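Local coordinates for internalin (Listeria monocytogenes serotype 4b, PDB 4FMZ), which probably takes part in host-cell adhesion and invasion, as a member of the leucine-rich-repeat internalin family, at residues 222-236 and 242-256. Residues are numbered along the deposited sequence; the frame is centred on the assembly and turned at random. Where two conformers were deposited one is given.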
ATOM      1  N   ARG A 222      14.037   9.353  -8.162  1.00 27.23           N
ATOM      2  CA  ARG A 222      12.905   9.456  -9.079  1.00 26.87           C
ATOM      3  C   ARG A 222      11.569   9.538  -8.337  1.00 29.45           C
ATOM      4  O   ARG A 222      10.526   9.442  -8.991  1.00 28.08           O
ATOM      5  CB  ARG A 222      12.893   8.296 -10.090  1.00 27.46           C
ATOM      6  CG  ARG A 222      14.087   8.268 -11.060  1.00 36.48           C
ATOM      7  CD  ARG A 222      14.343   9.582 -11.788  1.00 44.57           C
ATOM      8  NE  ARG A 222      13.358   9.851 -12.839  1.00 50.94           N
ATOM      9  CZ  ARG A 222      13.331  10.962 -13.573  1.00 61.45           C
ATOM     10  NH1 ARG A 222      14.214  11.930 -13.359  1.00 49.21           N
ATOM     11  NH2 ARG A 222      12.405  11.122 -14.509  1.00 44.43           N
ATOM     12  N   LEU A 223      11.588   9.732  -6.987  1.00 25.76           N
ATOM     13  CA  LEU A 223      10.370   9.813  -6.168  1.00 24.54           C
ATOM     14  C   LEU A 223       9.390  10.839  -6.713  1.00 27.11           C
ATOM     15  O   LEU A 223       9.760  11.990  -6.963  1.00 26.48           O
ATOM     16  CB  LEU A 223      10.692  10.124  -4.697  1.00 24.34           C
ATOM     17  CG  LEU A 223       9.670   9.620  -3.653  1.00 27.44           C
ATOM     18  CD1 LEU A 223       9.574   8.069  -3.649  1.00 26.20           C
ATOM     19  CD2 LEU A 223      10.055  10.096  -2.281  1.00 28.97           C
ATOM     20  N   ASN A 224       8.140  10.393  -6.925  1.00 23.11           N
ATOM     21  CA  ASN A 224       7.051  11.194  -7.462  1.00 22.02           C
ATOM     22  C   ASN A 224       6.086  11.593  -6.349  1.00 25.44           C
ATOM     23  O   ASN A 224       5.642  12.744  -6.319  1.00 24.93           O
ATOM     24  CB  ASN A 224       6.316  10.412  -8.570  1.00 22.69           C
ATOM     25  CG  ASN A 224       5.117  11.127  -9.120  1.00 35.02           C
ATOM     26  OD1 ASN A 224       4.085  11.232  -8.459  1.00 27.45           O
ATOM     27  ND2 ASN A 224       5.219  11.631 -10.336  1.00 27.23           N
ATOM     28  N   SER A 225       5.742  10.650  -5.458  1.00 21.17           N
ATOM     29  CA  SER A 225       4.819  10.911  -4.356  0.50 20.10           C
ATOM     30  C   SER A 225       5.372  10.396  -3.035  1.00 24.23           C
ATOM     31  O   SER A 225       5.881   9.275  -2.964  1.00 24.61           O
ATOM     32  CB  SER A 225       3.453  10.285  -4.633  0.50 21.82           C
ATOM     33  OG  SER A 225       2.891  10.788  -5.834  0.50 25.21           O
ATOM     34  N   LEU A 226       5.281  11.220  -1.997  1.00 20.51           N
ATOM     35  CA  LEU A 226       5.739  10.905  -0.653  1.00 20.10           C
ATOM     36  C   LEU A 226       4.666  11.320   0.337  1.00 23.72           C
ATOM     37  O   LEU A 226       4.268  12.480   0.354  1.00 24.03           O
ATOM     38  CB  LEU A 226       7.101  11.591  -0.335  1.00 20.10           C
ATOM     39  CG  LEU A 226       7.655  11.430   1.101  1.00 23.83           C
ATOM     40  CD1 LEU A 226       8.075   9.994   1.386  1.00 24.24           C
ATOM     41  CD2 LEU A 226       8.859  12.313   1.313  1.00 26.58           C
ATOM     42  N   LYS A 227       4.178  10.358   1.124  1.00 19.97           N
ATOM     43  CA  LYS A 227       3.169  10.545   2.168  1.00 19.80           C
ATOM     44  C   LYS A 227       3.784  10.022   3.457  1.00 23.53           C
ATOM     45  O   LYS A 227       4.006   8.824   3.593  1.00 22.55           O
ATOM     46  CB  LYS A 227       1.846   9.820   1.821  1.00 22.25           C
ATOM     47  CG  LYS A 227       1.213  10.234   0.487  1.00 34.63           C
ATOM     48  CD  LYS A 227      -0.118   9.509   0.262  1.00 39.13           C
ATOM     49  CE  LYS A 227      -0.771   9.903  -1.038  1.00 50.74           C
ATOM     50  NZ  LYS A 227      -0.098   9.310  -2.230  1.00 64.22           N
ATOM     51  N   ILE A 228       4.155  10.923   4.370  1.00 21.18           N
ATOM     52  CA  ILE A 228       4.852  10.510   5.583  1.00 20.07           C
ATOM     53  C   ILE A 228       4.444  11.432   6.770  1.00 23.41           C
ATOM     54  O   ILE A 228       5.260  11.779   7.626  1.00 21.59           O
ATOM     55  CB  ILE A 228       6.390  10.471   5.269  1.00 23.34           C
ATOM     56  CG1 ILE A 228       7.198   9.610   6.266  1.00 24.32           C
ATOM     57  CG2 ILE A 228       7.006  11.856   4.983  1.00 22.76           C
ATOM     58  CD1 ILE A 228       8.602   9.111   5.736  1.00 29.47           C
ATOM     59  N   GLY A 229       3.144  11.754   6.830  1.00 20.08           N
ATOM     60  CA  GLY A 229       2.562  12.520   7.923  1.00 20.14           C
ATOM     61  C   GLY A 229       2.594  11.734   9.227  1.00 25.29           C
ATOM     62  O   GLY A 229       2.814  10.519   9.207  1.00 24.75           O
ATOM     63  N   ASN A 230       2.368  12.403  10.364  1.00 23.29           N
ATOM     64  CA  ASN A 230       2.398  11.795  11.703  1.00 23.29           C
ATOM     65  C   ASN A 230       3.672  10.979  11.949  1.00 24.85           C
ATOM     66  O   ASN A 230       3.642   9.752  12.118  1.00 23.95           O
ATOM     67  CB  ASN A 230       1.182  10.948  12.065  1.00 24.58           C
ATOM     68  CG  ASN A 230       0.958  11.065  13.584  1.00 50.76           C
ATOM     69  OD1 ASN A 230       1.870  10.910  14.412  1.00 39.80           O
ATOM     70  ND2 ASN A 230      -0.229  11.399  14.013  1.00 45.16           N
ATOM     71  N   ASN A 231       4.788  11.679  11.959  1.00 21.55           N
ATOM     72  CA  ASN A 231       6.087  11.121  12.270  1.00 21.45           C
ATOM     73  C   ASN A 231       6.789  12.154  13.156  1.00 26.34           C
ATOM     74  O   ASN A 231       6.110  13.014  13.733  1.00 26.34           O
ATOM     75  CB  ASN A 231       6.851  10.769  10.995  1.00 24.04           C
ATOM     76  CG  ASN A 231       6.441   9.428  10.450  1.00 31.91           C
ATOM     77  OD1 ASN A 231       6.743   8.399  11.035  1.00 21.95           O
ATOM     78  ND2 ASN A 231       5.694   9.406   9.362  1.00 21.84           N
ATOM     79  N   LYS A 232       8.105  12.073  13.288  1.00 23.53           N
ATOM     80  CA  LYS A 232       8.867  13.014  14.125  1.00 23.56           C
ATOM     81  C   LYS A 232       9.941  13.704  13.274  1.00 25.67           C
ATOM     82  O   LYS A 232      11.052  13.937  13.738  1.00 26.24           O
ATOM     83  CB  LYS A 232       9.482  12.254  15.326  1.00 27.12           C
ATOM     84  CG  LYS A 232       8.442  11.655  16.288  1.00 43.45           C
ATOM     85  CD  LYS A 232       9.080  10.979  17.506  1.00 55.87           C
ATOM     86  CE  LYS A 232       9.602   9.582  17.272  1.00 67.14           C
ATOM     87  NZ  LYS A 232      10.224   9.005  18.495  1.00 77.72           N
ATOM     88  N   ILE A 233       9.603  14.037  12.020  1.00 21.54           N
ATOM     89  CA  ILE A 233      10.546  14.654  11.085  1.00 21.58           C
ATOM     90  C   ILE A 233      10.704  16.157  11.370  1.00 26.69           C
ATOM     91  O   ILE A 233       9.716  16.884  11.542  1.00 25.22           O
ATOM     92  CB  ILE A 233      10.111  14.394   9.618  1.00 23.64           C
ATOM     93  CG1 ILE A 233      10.026  12.872   9.324  1.00 23.06           C
ATOM     94  CG2 ILE A 233      11.053  15.092   8.620  1.00 24.50           C
ATOM     95  CD1 ILE A 233       9.038  12.508   8.252  1.00 22.73           C
ATOM     96  N   THR A 234      11.960  16.620  11.360  1.00 24.87           N
ATOM     97  CA  THR A 234      12.289  18.026  11.568  1.00 25.26           C
ATOM     98  C   THR A 234      12.956  18.600  10.318  1.00 30.94           C
ATOM     99  O   THR A 234      12.631  19.714   9.914  1.00 32.30           O
ATOM    100  CB  THR A 234      13.196  18.210  12.807  1.00 30.82           C
ATOM    101  OG1 THR A 234      14.368  17.406  12.649  1.00 34.93           O
ATOM    102  CG2 THR A 234      12.515  17.812  14.098  1.00 26.51           C
ATOM    103  N   ASP A 235      13.880  17.826   9.704  1.00 27.02           N
ATOM    104  CA  ASP A 235      14.708  18.253   8.585  1.00 25.88           C
ATOM    105  C   ASP A 235      14.232  17.716   7.239  1.00 27.40           C
ATOM    106  O   ASP A 235      14.240  16.507   7.005  1.00 27.21           O
ATOM    107  CB  ASP A 235      16.176  17.852   8.846  1.00 27.79           C
ATOM    108  CG  ASP A 235      17.172  18.333   7.808  1.00 36.14           C
ATOM    109  OD1 ASP A 235      16.829  19.244   7.027  1.00 35.95           O
ATOM    110  OD2 ASP A 235      18.297  17.800   7.779  1.00 43.94           O
ATOM    111  N   LEU A 236      13.906  18.651   6.330  1.00 23.07           N
ATOM    112  CA  LEU A 236      13.436  18.377   4.974  1.00 23.71           C
ATOM    113  C   LEU A 236      14.540  18.442   3.916  1.00 27.31           C
ATOM    114  O   LEU A 236      14.258  18.117   2.766  1.00 26.91           O
ATOM    115  CB  LEU A 236      12.318  19.365   4.576  1.00 23.64           C
ATOM    116  CG  LEU A 236      10.985  19.277   5.309  1.00 27.74           C
ATOM    117  CD1 LEU A 236       9.960  20.174   4.658  1.00 27.15           C
ATOM    118  CD2 LEU A 236      10.465  17.850   5.334  1.00 29.88           C
ATOM    119  N   LEU A 242      14.925  16.117  -5.133  1.00 26.21           N
ATOM    120  CA  LEU A 242      13.954  15.183  -5.703  1.00 25.98           C
ATOM    121  C   LEU A 242      13.111  15.942  -6.732  1.00 30.28           C
ATOM    122  O   LEU A 242      11.956  16.264  -6.483  1.00 28.65           O
ATOM    123  CB  LEU A 242      13.107  14.509  -4.600  1.00 25.79           C
ATOM    124  CG  LEU A 242      13.875  13.752  -3.489  1.00 30.34           C
ATOM    125  CD1 LEU A 242      12.916  13.105  -2.531  1.00 30.57           C
ATOM    126  CD2 LEU A 242      14.831  12.705  -4.048  1.00 30.68           C
ATOM    127  N   SER A 243      13.716  16.185  -7.916  1.00 28.51           N
ATOM    128  CA  SER A 243      13.173  16.951  -9.047  1.00 28.74           C
ATOM    129  C   SER A 243      11.787  16.488  -9.514  1.00 30.59           C
ATOM    130  O   SER A 243      11.004  17.295 -10.021  1.00 31.14           O
ATOM    131  CB  SER A 243      14.139  16.898 -10.232  1.00 33.39           C
ATOM    132  OG  SER A 243      14.169  15.623 -10.858  1.00 42.56           O
ATOM    133  N   GLN A 244      11.493  15.204  -9.362  1.00 24.98           N
ATOM    134  CA  GLN A 244      10.233  14.641  -9.848  1.00 24.03           C
ATOM    135  C   GLN A 244       9.122  14.632  -8.797  1.00 26.43           C
ATOM    136  O   GLN A 244       8.031  14.167  -9.109  1.00 23.99           O
ATOM    137  CB  GLN A 244      10.455  13.203 -10.383  1.00 25.03           C
ATOM    138  CG  GLN A 244      11.465  13.077 -11.519  1.00 30.83           C
ATOM    139  CD  GLN A 244      11.242  14.061 -12.642  1.00 43.74           C
ATOM    140  OE1 GLN A 244      10.206  14.060 -13.308  1.00 38.45           O
ATOM    141  NE2 GLN A 244      12.204  14.946 -12.848  1.00 34.18           N
ATOM    142  N   LEU A 245       9.357  15.166  -7.582  1.00 24.35           N
ATOM    143  CA  LEU A 245       8.326  15.143  -6.538  1.00 24.33           C
ATOM    144  C   LEU A 245       7.114  16.024  -6.942  1.00 27.66           C
ATOM    145  O   LEU A 245       7.287  17.194  -7.277  1.00 27.13           O
ATOM    146  CB  LEU A 245       8.952  15.583  -5.196  1.00 24.33           C
ATOM    147  CG  LEU A 245       8.299  15.065  -3.921  1.00 28.30           C
ATOM    148  CD1 LEU A 245       8.394  13.543  -3.811  1.00 26.88           C
ATOM    149  CD2 LEU A 245       8.958  15.689  -2.710  1.00 31.82           C
ATOM    150  N   THR A 246       5.908  15.422  -6.990  1.00 23.52           N
ATOM    151  CA  THR A 246       4.658  16.071  -7.424  1.00 23.02           C
ATOM    152  C   THR A 246       3.647  16.142  -6.277  1.00 25.21           C
ATOM    153  O   THR A 246       2.776  17.006  -6.282  1.00 23.97           O
ATOM    154  CB  THR A 246       4.082  15.253  -8.626  1.00 30.24           C
ATOM    155  OG1 THR A 246       5.116  15.058  -9.592  1.00 33.54           O
ATOM    156  CG2 THR A 246       2.858  15.855  -9.298  1.00 31.06           C
ATOM    157  N   TRP A 247       3.691  15.169  -5.364  1.00 23.27           N
ATOM    158  CA  TRP A 247       2.730  15.040  -4.265  1.00 23.22           C
ATOM    159  C   TRP A 247       3.507  14.834  -2.980  1.00 25.67           C
ATOM    160  O   TRP A 247       4.245  13.847  -2.845  1.00 24.78           O
ATOM    161  CB  TRP A 247       1.776  13.849  -4.552  1.00 22.41           C
ATOM    162  CG  TRP A 247       0.591  13.740  -3.647  1.00 23.51           C
ATOM    163  CD1 TRP A 247       0.588  13.335  -2.342  1.00 26.36           C
ATOM    164  CD2 TRP A 247      -0.784  13.949  -4.007  1.00 23.57           C
ATOM    165  NE1 TRP A 247      -0.698  13.350  -1.846  1.00 25.75           N
ATOM    166  CE2 TRP A 247      -1.561  13.714  -2.851  1.00 26.99           C
ATOM    167  CE3 TRP A 247      -1.434  14.349  -5.190  1.00 25.70           C
ATOM    168  CZ2 TRP A 247      -2.962  13.810  -2.857  1.00 26.18           C
ATOM    169  CZ3 TRP A 247      -2.823  14.460  -5.189  1.00 27.21           C
ATOM    170  CH2 TRP A 247      -3.568  14.221  -4.024  1.00 27.22           C
ATOM    171  N   LEU A 248       3.400  15.779  -2.058  1.00 20.46           N
ATOM    172  CA  LEU A 248       4.150  15.681  -0.814  1.00 19.80           C
ATOM    173  C   LEU A 248       3.243  15.943   0.389  1.00 23.61           C
ATOM    174  O   LEU A 248       2.733  17.045   0.536  1.00 23.11           O
ATOM    175  CB  LEU A 248       5.370  16.656  -0.827  1.00 19.92           C
ATOM    176  CG  LEU A 248       6.199  16.801   0.472  1.00 23.30           C
ATOM    177  CD1 LEU A 248       6.769  15.451   0.926  1.00 22.96           C
ATOM    178  CD2 LEU A 248       7.358  17.779   0.272  1.00 24.35           C
ATOM    179  N   GLU A 249       3.066  14.917   1.239  1.00 20.25           N
ATOM    180  CA  GLU A 249       2.268  14.985   2.472  0.50 19.84           C
ATOM    181  C   GLU A 249       3.182  14.717   3.635  1.00 23.71           C
ATOM    182  O   GLU A 249       3.730  13.615   3.737  1.00 23.22           O
ATOM    183  CB  GLU A 249       1.105  13.973   2.472  0.50 21.31           C
ATOM    184  CG  GLU A 249       0.026  14.209   1.435  0.50 28.14           C
ATOM    185  CD  GLU A 249      -1.069  13.157   1.385  0.50 44.49           C
ATOM    186  OE1 GLU A 249      -1.039  12.194   2.187  0.50 27.90           O
ATOM    187  OE2 GLU A 249      -1.968  13.305   0.528  0.50 39.71           O
ATOM    188  N   ILE A 250       3.398  15.715   4.470  1.00 20.09           N
ATOM    189  CA  ILE A 250       4.300  15.583   5.605  1.00 19.94           C
ATOM    190  C   ILE A 250       3.740  16.423   6.776  1.00 23.64           C
ATOM    191  O   ILE A 250       4.482  17.009   7.566  1.00 23.41           O
ATOM    192  CB  ILE A 250       5.755  15.939   5.149  1.00 22.83           C
ATOM    193  CG1 ILE A 250       6.837  15.445   6.129  1.00 23.94           C
ATOM    194  CG2 ILE A 250       5.933  17.383   4.651  1.00 23.05           C
ATOM    195  CD1 ILE A 250       8.211  15.167   5.530  1.00 29.49           C
ATOM    196  N   GLY A 251       2.415  16.404   6.899  1.00 19.72           N
ATOM    197  CA  GLY A 251       1.717  17.082   7.980  1.00 20.28           C
ATOM    198  C   GLY A 251       1.927  16.349   9.292  1.00 24.22           C
ATOM    199  O   GLY A 251       2.387  15.199   9.296  1.00 22.57           O
ATOM    200  N   THR A 252       1.638  17.012  10.419  1.00 20.77           N
ATOM    201  CA  THR A 252       1.753  16.432  11.770  1.00 20.73           C
ATOM    202  C   THR A 252       3.211  15.895  12.033  1.00 23.28           C
ATOM    203  O   THR A 252       3.437  14.735  12.415  1.00 23.25           O
ATOM    204  CB  THR A 252       0.648  15.377  12.008  1.00 27.02           C
ATOM    205  OG1 THR A 252      -0.574  15.856  11.435  1.00 26.00           O
ATOM    206  CG2 THR A 252       0.421  15.093  13.482  1.00 25.09           C
ATOM    207  N   ASN A 253       4.187  16.764  11.807  1.00 20.20           N
ATOM    208  CA  ASN A 253       5.592  16.462  12.068  1.00 20.59           C
ATOM    209  C   ASN A 253       6.167  17.585  12.951  1.00 23.38           C
ATOM    210  O   ASN A 253       5.389  18.272  13.615  1.00 22.74           O
ATOM    211  CB  ASN A 253       6.361  16.272  10.752  1.00 18.63           C
ATOM    212  CG  ASN A 253       6.253  14.869  10.237  1.00 33.20           C
ATOM    213  OD1 ASN A 253       6.830  13.952  10.799  1.00 21.91           O
ATOM    214  ND2 ASN A 253       5.496  14.664   9.170  1.00 23.35           N
ATOM    215  N   GLN A 254       7.502  17.763  12.976  1.00 21.86           N
ATOM    216  CA  GLN A 254       8.149  18.801  13.785  0.50 22.01           C
ATOM    217  C   GLN A 254       8.987  19.721  12.883  1.00 24.72           C
ATOM    218  O   GLN A 254      10.075  20.133  13.251  1.00 24.96           O
ATOM    219  CB  GLN A 254       9.003  18.149  14.893  0.50 24.24           C
ATOM    220  CG  GLN A 254       8.185  17.488  16.006  0.50 41.30           C
ATOM    221  CD  GLN A 254       8.999  16.548  16.865  0.50 58.95           C
ATOM    222  OE1 GLN A 254      10.071  16.890  17.378  0.50 53.72           O
ATOM    223  NE2 GLN A 254       8.478  15.350  17.082  0.50 51.80           N
ATOM    224  N   ILE A 255       8.468  20.042  11.696  1.00 21.17           N
ATOM    225  CA  ILE A 255       9.148  20.880  10.705  1.00 21.41           C
ATOM    226  C   ILE A 255       8.955  22.363  11.027  1.00 26.10           C
ATOM    227  O   ILE A 255       7.823  22.793  11.259  1.00 25.70           O
ATOM    228  CB  ILE A 255       8.596  20.530   9.291  1.00 23.78           C
ATOM    229  CG1 ILE A 255       8.875  19.051   8.928  1.00 23.47           C
ATOM    230  CG2 ILE A 255       9.096  21.495   8.192  1.00 25.11           C
ATOM    231  CD1 ILE A 255       7.842  18.472   7.976  1.00 27.11           C
ATOM    232  N   SER A 256      10.042  23.147  10.994  1.00 22.87           N
ATOM    233  CA  SER A 256       9.950  24.597  11.202  1.00 23.38           C
ATOM    234  C   SER A 256      10.516  25.348  10.002  1.00 28.66           C
ATOM    235  O   SER A 256      10.355  26.562   9.907  1.00 29.15           O
ATOM    236  CB  SER A 256      10.658  25.030  12.486  1.00 26.19           C
ATOM    237  OG  SER A 256      12.014  24.634  12.515  1.00 35.25           O
TER
HETATM  238  O   HOH W   1      12.252  13.090  -7.550  1.00 19.03           O
HETATM  239  O   HOH W   2      11.896  15.219  16.223  1.00 58.91           O
HETATM  240  O   HOH W   3      12.660  22.251  10.037  1.00 24.89           O
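Two successive coils of a leucine-rich-repeat solenoid stack here, and Asn253 is one rung of their asparagine ladder, reaching back to the preceding coil. Asn253 ND2 donates to Ile228 O at 3.3 Å, nearly straight at 170°. Asn231 ND2 meets the same oxygen from the opposite face of its carbonyl plane. On the other side of the amide, Asn253 OD1 accepts Ile233 N at 3.0 Å. With CG anti to its own carbonyl carbon (chi1 -85°), the Asn253 amide lies between these two groups of the coil before. Strands 225-227 and 247-249 run parallel. Leu226 N bonds to Trp247 O and Glu249 N to Leu226 O, both at 2.9 Å. Inside, equivalent residues pack side by side: Leu226 CD2 meets Leu248 CD1 at 3.8 Å, and Ile228 CG2 meets Ile250 CD1. Leu236 CD2 also packs on Ile250 CD1. On the concave face, Lys227 NZ makes a cation-pi contact over the five-membered ring of Trp247, 4.4 Å from its centroid. Gln244 CG sits over the face of the Arg222 guanidinium, 3.5 Å from Arg222 CZ. Strand 203-205 continues the stack beside 225-227, and strand 269-271 beside 247-249. Beyond 269-271, Asn275 repeats the ladder on Ile250 O and Ile255 N.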